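Local coordinates for scarecrow-like protein 3 (Arabidopsis thaliana, PDB 6KPB) that probably acts as a transcription factor of the GRAS family in plant development and binds zinc finger proteins of the IDD group, at residues G53-H58 with S83-P88; A77-L82 with Y99-L104. All coordinates share one frame; numbering follows the deposited sequence.

Contact 1 (G53-H58 with S83-P88); sequences GLYLIH and SHLASP
Tyr55 has its CG anti to the backbone N (chi1 -171°), which throws the ring out from helix 49-69 to meet Leu85. Leu56 takes the other choice, with CG anti to its carbonyl carbon (chi1 -76°), and sends a methyl group to the same leucine from the next position along. Two consecutive residues of one helix thus share one residue of another, an instance of how a helix terminus is bedded on its neighbour chiefly by apolar side chains.

The two grips on Leu85 differ. Tyr55 and Leu85 cross at about a right angle, and the leucine brings a single methyl obliquely to the ring: its CD1 lies 3.6 Å from Tyr55 CD2, with Tyr55 CE2 next at 4.1 Å. Tyr55 also packs on Gln81, one turn back in helix 72-85. Leu56 works nearer the backbone. Its CD2 sits 3.6 Å from Leu85 CB, at the root of that side chain. The same methyl stands 4.0 Å from Ala86 N and 4.4 Å from Ala86 CB, thereby following the chain as it turns out of the helix, since Ala86 is the first residue after Leu85 to leave helical backbone angles. The CA atoms of Leu56 and Leu85 are 7.4 Å apart.

Both helices lie largely within the predicted leucine repeat I. Leu54 and Ile57, on another side of helix 49-69, pack on the bound peptide, while His84 packs on Lys117 and Pro88 on Ala121 of the second subunit. Helix 92-109 closes a third side of the join between helices 49-69 and 72-85: its Ala97 packs on both Leu56 and Ala86, and Gln94 NE2 hydrogen-bonds Leu85 O.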
ATOM      1  N   GLY A  53      27.718  -2.667  11.374  1.00127.96           N
ATOM      2  CA  GLY A  53      26.923  -1.650  12.046  1.00124.05           C
ATOM      3  C   GLY A  53      27.562  -0.275  11.994  1.00122.69           C
ATOM      4  O   GLY A  53      26.910   0.711  11.643  1.00123.07           O
ATOM      5  N   LEU A  54      28.849  -0.192  12.341  1.00127.14           N
ATOM      6  CA  LEU A  54      29.526   1.101  12.359  1.00130.78           C
ATOM      7  C   LEU A  54      29.656   1.681  10.957  1.00125.43           C
ATOM      8  O   LEU A  54      29.559   2.900  10.771  1.00117.78           O
ATOM      9  CB  LEU A  54      30.899   0.964  13.015  1.00140.58           C
ATOM     10  CG  LEU A  54      31.163   1.976  14.129  1.00143.59           C
ATOM     11  CD1 LEU A  54      30.055   1.880  15.146  1.00145.47           C
ATOM     12  CD2 LEU A  54      32.510   1.735  14.786  1.00147.68           C
ATOM     13  N   TYR A  55      29.881   0.824   9.959  1.00124.83           N
ATOM     14  CA  TYR A  55      29.928   1.292   8.578  1.00119.04           C
ATOM     15  C   TYR A  55      28.584   1.855   8.137  1.00128.66           C
ATOM     16  O   TYR A  55      28.536   2.802   7.345  1.00131.63           O
ATOM     17  CB  TYR A  55      30.365   0.152   7.659  1.00113.54           C
ATOM     18  CG  TYR A  55      30.667   0.570   6.238  1.00113.93           C
ATOM     19  CD1 TYR A  55      31.395   1.723   5.973  1.00117.56           C
ATOM     20  CD2 TYR A  55      30.223  -0.186   5.162  1.00107.39           C
ATOM     21  CE1 TYR A  55      31.674   2.109   4.673  1.00113.26           C
ATOM     22  CE2 TYR A  55      30.497   0.190   3.861  1.00103.54           C
ATOM     23  CZ  TYR A  55      31.222   1.339   3.622  1.00109.32           C
ATOM     24  OH  TYR A  55      31.494   1.715   2.327  1.00110.18           O
ATOM     25  N   LEU A  56      27.484   1.292   8.646  1.00128.35           N
ATOM     26  CA  LEU A  56      26.162   1.829   8.337  1.00118.91           C
ATOM     27  C   LEU A  56      26.007   3.250   8.863  1.00116.25           C
ATOM     28  O   LEU A  56      25.389   4.097   8.209  1.00121.43           O
ATOM     29  CB  LEU A  56      25.078   0.921   8.919  1.00108.85           C
ATOM     30  CG  LEU A  56      24.793  -0.383   8.175  1.00100.87           C
ATOM     31  CD1 LEU A  56      23.961  -1.329   9.030  1.00 95.81           C
ATOM     32  CD2 LEU A  56      24.092  -0.091   6.861  1.00 94.31           C
ATOM     33  N   ILE A  57      26.557   3.526  10.049  1.00113.04           N
ATOM     34  CA  ILE A  57      26.473   4.867  10.622  1.00112.77           C
ATOM     35  C   ILE A  57      27.220   5.863   9.747  1.00114.32           C
ATOM     36  O   ILE A  57      26.702   6.933   9.407  1.00115.42           O
ATOM     37  CB  ILE A  57      27.020   4.875  12.061  1.00111.70           C
ATOM     38  CG1 ILE A  57      26.511   3.663  12.838  1.00111.46           C
ATOM     39  CG2 ILE A  57      26.639   6.165  12.770  1.00102.86           C
ATOM     40  CD1 ILE A  57      27.033   3.595  14.250  1.00115.72           C
ATOM     41  N   HIS A  58      28.457   5.522   9.376  1.00113.40           N
ATOM     42  CA  HIS A  58      29.242   6.378   8.492  1.00119.00           C
ATOM     43  C   HIS A  58      28.494   6.667   7.195  1.00112.92           C
ATOM     44  O   HIS A  58      28.439   7.818   6.747  1.00106.68           O
ATOM     45  CB  HIS A  58      30.596   5.725   8.210  1.00125.00           C
ATOM     46  CG  HIS A  58      31.504   6.552   7.353  1.00129.70           C
ATOM     47  ND1 HIS A  58      32.079   7.725   7.791  1.00131.98           N
ATOM     48  CD2 HIS A  58      31.938   6.371   6.083  1.00130.08           C
ATOM     49  CE1 HIS A  58      32.826   8.233   6.827  1.00134.98           C
ATOM     50  NE2 HIS A  58      32.757   7.432   5.779  1.00132.51           N
ATOM     51  N   SER A  83      21.650  -0.011   0.829  1.00102.91           N
ATOM     52  CA  SER A  83      20.592  -0.956   0.476  1.00110.44           C
ATOM     53  C   SER A  83      21.015  -2.395   0.739  1.00110.61           C
ATOM     54  O   SER A  83      20.226  -3.197   1.252  1.00115.91           O
ATOM     55  CB  SER A  83      20.196  -0.775  -0.988  1.00120.96           C
ATOM     56  OG  SER A  83      19.657   0.516  -1.213  1.00130.71           O
ATOM     57  N   HIS A  84      22.255  -2.744   0.400  1.00109.05           N
ATOM     58  CA  HIS A  84      22.700  -4.122   0.565  1.00117.65           C
ATOM     59  C   HIS A  84      22.992  -4.469   2.018  1.00116.26           C
ATOM     60  O   HIS A  84      22.811  -5.625   2.420  1.00130.33           O
ATOM     61  CB  HIS A  84      23.934  -4.385  -0.299  1.00133.90           C
ATOM     62  CG  HIS A  84      23.612  -4.845  -1.686  1.00151.37           C
ATOM     63  ND1 HIS A  84      23.451  -6.175  -2.009  1.00158.61           N
ATOM     64  CD2 HIS A  84      23.414  -4.154  -2.833  1.00156.64           C
ATOM     65  CE1 HIS A  84      23.171  -6.283  -3.295  1.00160.99           C
ATOM     66  NE2 HIS A  84      23.143  -5.071  -3.819  1.00158.96           N
ATOM     67  N   LEU A  85      23.438  -3.502   2.820  1.00102.69           N
ATOM     68  CA  LEU A  85      23.765  -3.785   4.213  1.00107.40           C
ATOM     69  C   LEU A  85      22.543  -3.691   5.119  1.00108.58           C
ATOM     70  O   LEU A  85      22.323  -4.567   5.961  1.00107.69           O
ATOM     71  CB  LEU A  85      24.862  -2.835   4.705  1.00103.74           C
ATOM     72  CG  LEU A  85      26.236  -2.963   4.050  1.00107.97           C
ATOM     73  CD1 LEU A  85      27.280  -2.201   4.854  1.00112.27           C
ATOM     74  CD2 LEU A  85      26.632  -4.423   3.894  1.00 98.07           C
ATOM     75  N   ALA A  86      21.742  -2.640   4.962  1.00103.49           N
ATOM     76  CA  ALA A  86      20.572  -2.460   5.806  1.00 98.84           C
ATOM     77  C   ALA A  86      19.512  -3.513   5.490  1.00 99.25           C
ATOM     78  O   ALA A  86      19.474  -4.092   4.401  1.00104.87           O
ATOM     79  CB  ALA A  86      19.986  -1.060   5.626  1.00 83.87           C
ATOM     80  N   SER A  87      18.642  -3.754   6.468  1.00 89.79           N
ATOM     81  CA  SER A  87      17.564  -4.725   6.328  1.00 92.59           C
ATOM     82  C   SER A  87      16.554  -4.540   7.450  1.00 85.95           C
ATOM     83  O   SER A  87      16.944  -4.411   8.617  1.00 96.50           O
ATOM     84  CB  SER A  87      18.101  -6.157   6.349  1.00 99.66           C
ATOM     85  OG  SER A  87      17.038  -7.088   6.459  1.00104.76           O
ATOM     86  N   PRO A  88      15.254  -4.526   7.143  1.00 84.52           N
ATOM     87  CA  PRO A  88      14.250  -4.450   8.215  1.00 82.60           C
ATOM     88  C   PRO A  88      14.170  -5.717   9.046  1.00 88.52           C
ATOM     89  O   PRO A  88      13.579  -5.688  10.132  1.00 79.49           O
ATOM     90  CB  PRO A  88      12.934  -4.199   7.461  1.00 81.01           C
ATOM     91  CG  PRO A  88      13.336  -3.841   6.058  1.00 91.72           C
ATOM     92  CD  PRO A  88      14.636  -4.529   5.808  1.00 75.92           C
TER

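Contact 2 (A77-L82 with Y99-L104); sequences AALEQL and YFTEAL
Leu82 and Thr101 lie where helices 72-85 and 92-109 come close, their CA atoms 6.8 Å apart, and they illustrate how a hydroxyl can be buried against hydrocarbon once its hydrogen bond is made elsewhere. From Leu82 the path starts at CB, which is 3.4 Å from Thr101 OG1 and also touches Thr101 CG2. The branch point, Leu82 CG, follows at 3.6 Å from Thr101 OG1. At the tip the two methyls both keep to the hydroxyl: Leu82 CD1 and CD2 are each 3.5 Å from Thr101 OG1, and CD1 grazes CG2 as well. The whole isobutyl group is therefore gathered about one oxygen. Leu79, one turn earlier, runs antiparallel to the Thr101 side chain and brings its CD2 to 3.9 Å from Thr101 CG2; beyond, it packs on Ala105 and Ile108.

Were Leu82 an alanine, the Thr101 hydroxyl would probably lose much of the hydrocarbon cover on its flank, and a gap would open toward Leu59 of helix 49-69.

Thr101 OG1 stands beside its own backbone N (chi1 -63°), within range of Ala97 O one turn back, and hydrogen-bonds it there. With its polar demand met inside its own helix, the threonine can behave toward helix 72-85 as an apolar residue, held by van der Waals contact.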
ATOM      1  N   ALA A  77      25.371   6.748  -4.802  1.00113.88           N
ATOM      2  CA  ALA A  77      26.364   5.724  -4.491  1.00104.38           C
ATOM      3  C   ALA A  77      26.312   5.339  -3.018  1.00104.07           C
ATOM      4  O   ALA A  77      26.435   4.158  -2.672  1.00106.29           O
ATOM      5  CB  ALA A  77      27.761   6.213  -4.871  1.00 95.09           C
ATOM      6  N   ALA A  78      26.124   6.323  -2.135  1.00101.73           N
ATOM      7  CA  ALA A  78      25.988   6.024  -0.714  1.00104.69           C
ATOM      8  C   ALA A  78      24.711   5.242  -0.435  1.00109.55           C
ATOM      9  O   ALA A  78      24.700   4.343   0.414  1.00110.89           O
ATOM     10  CB  ALA A  78      26.017   7.319   0.098  1.00102.31           C
ATOM     11  N   LEU A  79      23.627   5.566  -1.144  1.00108.12           N
ATOM     12  CA  LEU A  79      22.377   4.836  -0.960  1.00105.85           C
ATOM     13  C   LEU A  79      22.489   3.406  -1.473  1.00106.47           C
ATOM     14  O   LEU A  79      21.885   2.488  -0.906  1.00105.36           O
ATOM     15  CB  LEU A  79      21.231   5.568  -1.660  1.00 95.02           C
ATOM     16  CG  LEU A  79      20.790   6.900  -1.047  1.00101.97           C
ATOM     17  CD1 LEU A  79      19.660   7.519  -1.856  1.00101.95           C
ATOM     18  CD2 LEU A  79      20.377   6.710   0.404  1.00 88.21           C
ATOM     19  N   GLU A  80      23.253   3.199  -2.550  1.00109.20           N
ATOM     20  CA  GLU A  80      23.462   1.850  -3.070  1.00110.72           C
ATOM     21  C   GLU A  80      24.124   0.957  -2.028  1.00105.64           C
ATOM     22  O   GLU A  80      23.736  -0.206  -1.859  1.00106.86           O
ATOM     23  CB  GLU A  80      24.307   1.908  -4.343  1.00111.20           C
ATOM     24  CG  GLU A  80      24.700   0.549  -4.912  1.00128.87           C
ATOM     25  CD  GLU A  80      23.722   0.043  -5.955  1.00141.20           C
ATOM     26  OE1 GLU A  80      23.338  -1.144  -5.889  1.00141.43           O
ATOM     27  OE2 GLU A  80      23.339   0.834  -6.843  1.00147.29           O
ATOM     28  N   GLN A  81      25.123   1.484  -1.317  1.00101.32           N
ATOM     29  CA  GLN A  81      25.787   0.707  -0.276  1.00105.15           C
ATOM     30  C   GLN A  81      24.835   0.395   0.873  1.00105.93           C
ATOM     31  O   GLN A  81      24.830  -0.726   1.395  1.00103.79           O
ATOM     32  CB  GLN A  81      27.012   1.460   0.241  1.00110.46           C
ATOM     33  CG  GLN A  81      28.025   1.824  -0.829  1.00124.07           C
ATOM     34  CD  GLN A  81      29.401   1.267  -0.533  1.00129.71           C
ATOM     35  OE1 GLN A  81      29.543   0.103  -0.152  1.00136.86           O
ATOM     36  NE2 GLN A  81      30.424   2.094  -0.698  1.00132.13           N
ATOM     37  N   LEU A  82      24.026   1.376   1.280  1.00106.96           N
ATOM     38  CA  LEU A  82      23.108   1.170   2.395  1.00 98.73           C
ATOM     39  C   LEU A  82      22.090   0.079   2.087  1.00101.54           C
ATOM     40  O   LEU A  82      21.703  -0.685   2.978  1.00105.27           O
ATOM     41  CB  LEU A  82      22.394   2.479   2.732  1.00 97.21           C
ATOM     42  CG  LEU A  82      23.198   3.541   3.482  1.00 98.91           C
ATOM     43  CD1 LEU A  82      22.606   4.921   3.250  1.00 96.51           C
ATOM     44  CD2 LEU A  82      23.225   3.217   4.966  1.00 98.42           C
ATOM     45  N   TYR A  99      15.323   2.351   7.836  1.00 82.27           N
ATOM     46  CA  TYR A  99      14.326   3.415   7.887  1.00 77.30           C
ATOM     47  C   TYR A  99      14.945   4.793   7.692  1.00 81.73           C
ATOM     48  O   TYR A  99      14.307   5.675   7.107  1.00 85.57           O
ATOM     49  CB  TYR A  99      13.556   3.342   9.207  1.00 70.22           C
ATOM     50  CG  TYR A  99      12.789   2.051   9.343  1.00 73.83           C
ATOM     51  CD1 TYR A  99      11.605   1.851   8.648  1.00 71.71           C
ATOM     52  CD2 TYR A  99      13.257   1.024  10.148  1.00 78.18           C
ATOM     53  CE1 TYR A  99      10.907   0.663   8.753  1.00 75.02           C
ATOM     54  CE2 TYR A  99      12.568  -0.166  10.261  1.00 78.91           C
ATOM     55  CZ  TYR A  99      11.392  -0.341   9.562  1.00 80.20           C
ATOM     56  OH  TYR A  99      10.698  -1.524   9.675  1.00 84.97           O
ATOM     57  N   PHE A 100      16.180   4.999   8.155  1.00 81.44           N
ATOM     58  CA  PHE A 100      16.862   6.254   7.858  1.00 79.00           C
ATOM     59  C   PHE A 100      17.300   6.321   6.402  1.00 80.78           C
ATOM     60  O   PHE A 100      17.326   7.409   5.816  1.00 85.06           O
ATOM     61  CB  PHE A 100      18.063   6.440   8.785  1.00 80.16           C
ATOM     62  CG  PHE A 100      17.692   6.869  10.177  1.00 78.49           C
ATOM     63  CD1 PHE A 100      17.404   5.929  11.152  1.00 81.01           C
ATOM     64  CD2 PHE A 100      17.632   8.212  10.510  1.00 85.31           C
ATOM     65  CE1 PHE A 100      17.060   6.320  12.432  1.00 93.78           C
ATOM     66  CE2 PHE A 100      17.289   8.610  11.789  1.00 86.97           C
ATOM     67  CZ  PHE A 100      17.003   7.662  12.751  1.00 85.63           C
ATOM     68  N   THR A 101      17.650   5.182   5.801  1.00 81.73           N
ATOM     69  CA  THR A 101      18.001   5.174   4.383  1.00 86.63           C
ATOM     70  C   THR A 101      16.800   5.541   3.524  1.00 91.05           C
ATOM     71  O   THR A 101      16.894   6.397   2.636  1.00 95.66           O
ATOM     72  CB  THR A 101      18.554   3.806   3.975  1.00 81.88           C
ATOM     73  OG1 THR A 101      19.770   3.546   4.690  1.00 82.52           O
ATOM     74  CG2 THR A 101      18.832   3.760   2.485  1.00 78.90           C
ATOM     75  N   GLU A 102      15.655   4.897   3.774  1.00 84.27           N
ATOM     76  CA  GLU A 102      14.441   5.238   3.037  1.00 80.79           C
ATOM     77  C   GLU A 102      14.067   6.699   3.246  1.00 83.49           C
ATOM     78  O   GLU A 102      13.636   7.380   2.308  1.00 82.84           O
ATOM     79  CB  GLU A 102      13.292   4.321   3.461  1.00 85.81           C
ATOM     80  CG  GLU A 102      11.925   4.787   2.979  1.00 94.00           C
ATOM     81  CD  GLU A 102      10.945   3.647   2.774  1.00113.82           C
ATOM     82  OE1 GLU A 102      11.355   2.477   2.913  1.00120.09           O
ATOM     83  OE2 GLU A 102       9.766   3.921   2.465  1.00120.96           O
ATOM     84  N   ALA A 103      14.238   7.200   4.471  1.00 78.14           N
ATOM     85  CA  ALA A 103      13.950   8.602   4.754  1.00 76.71           C
ATOM     86  C   ALA A 103      14.848   9.523   3.937  1.00 85.51           C
ATOM     87  O   ALA A 103      14.370  10.463   3.290  1.00 82.29           O
ATOM     88  CB  ALA A 103      14.113   8.873   6.249  1.00 71.72           C
ATOM     89  N   LEU A 104      16.159   9.265   3.957  1.00 86.45           N
ATOM     90  CA  LEU A 104      17.095  10.093   3.200  1.00 88.18           C
ATOM     91  C   LEU A 104      16.782  10.059   1.711  1.00 93.84           C
ATOM     92  O   LEU A 104      16.816  11.094   1.037  1.00 95.10           O
ATOM     93  CB  LEU A 104      18.530   9.635   3.453  1.00 88.28           C
ATOM     94  CG  LEU A 104      19.163  10.026   4.788  1.00 91.15           C
ATOM     95  CD1 LEU A 104      20.569   9.452   4.905  1.00 96.04           C
ATOM     96  CD2 LEU A 104      19.187  11.538   4.930  1.00 89.39           C
TER

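Contacts 1 and 2 both use helix 72-85, joining its C-terminal end to helix 49-69 and its preceding turns to helix 92-109; their centres are about 8 Å apart. Contact 2 is buried, all its touching residues being enclosed, whereas contact 1 is only partly so and includes the chain's exit from the helix. Both rely on apolar contact, but one uses an aromatic ring and the other packs hydrocarbon round a hydroxyl bonded to a carbonyl of its own helix. They meet directly through Leu56 CD2 and Leu82 CD2, 3.9 Å apart. Glu80, in contact 2, forms a salt bridge with Lys117 of the second subunit.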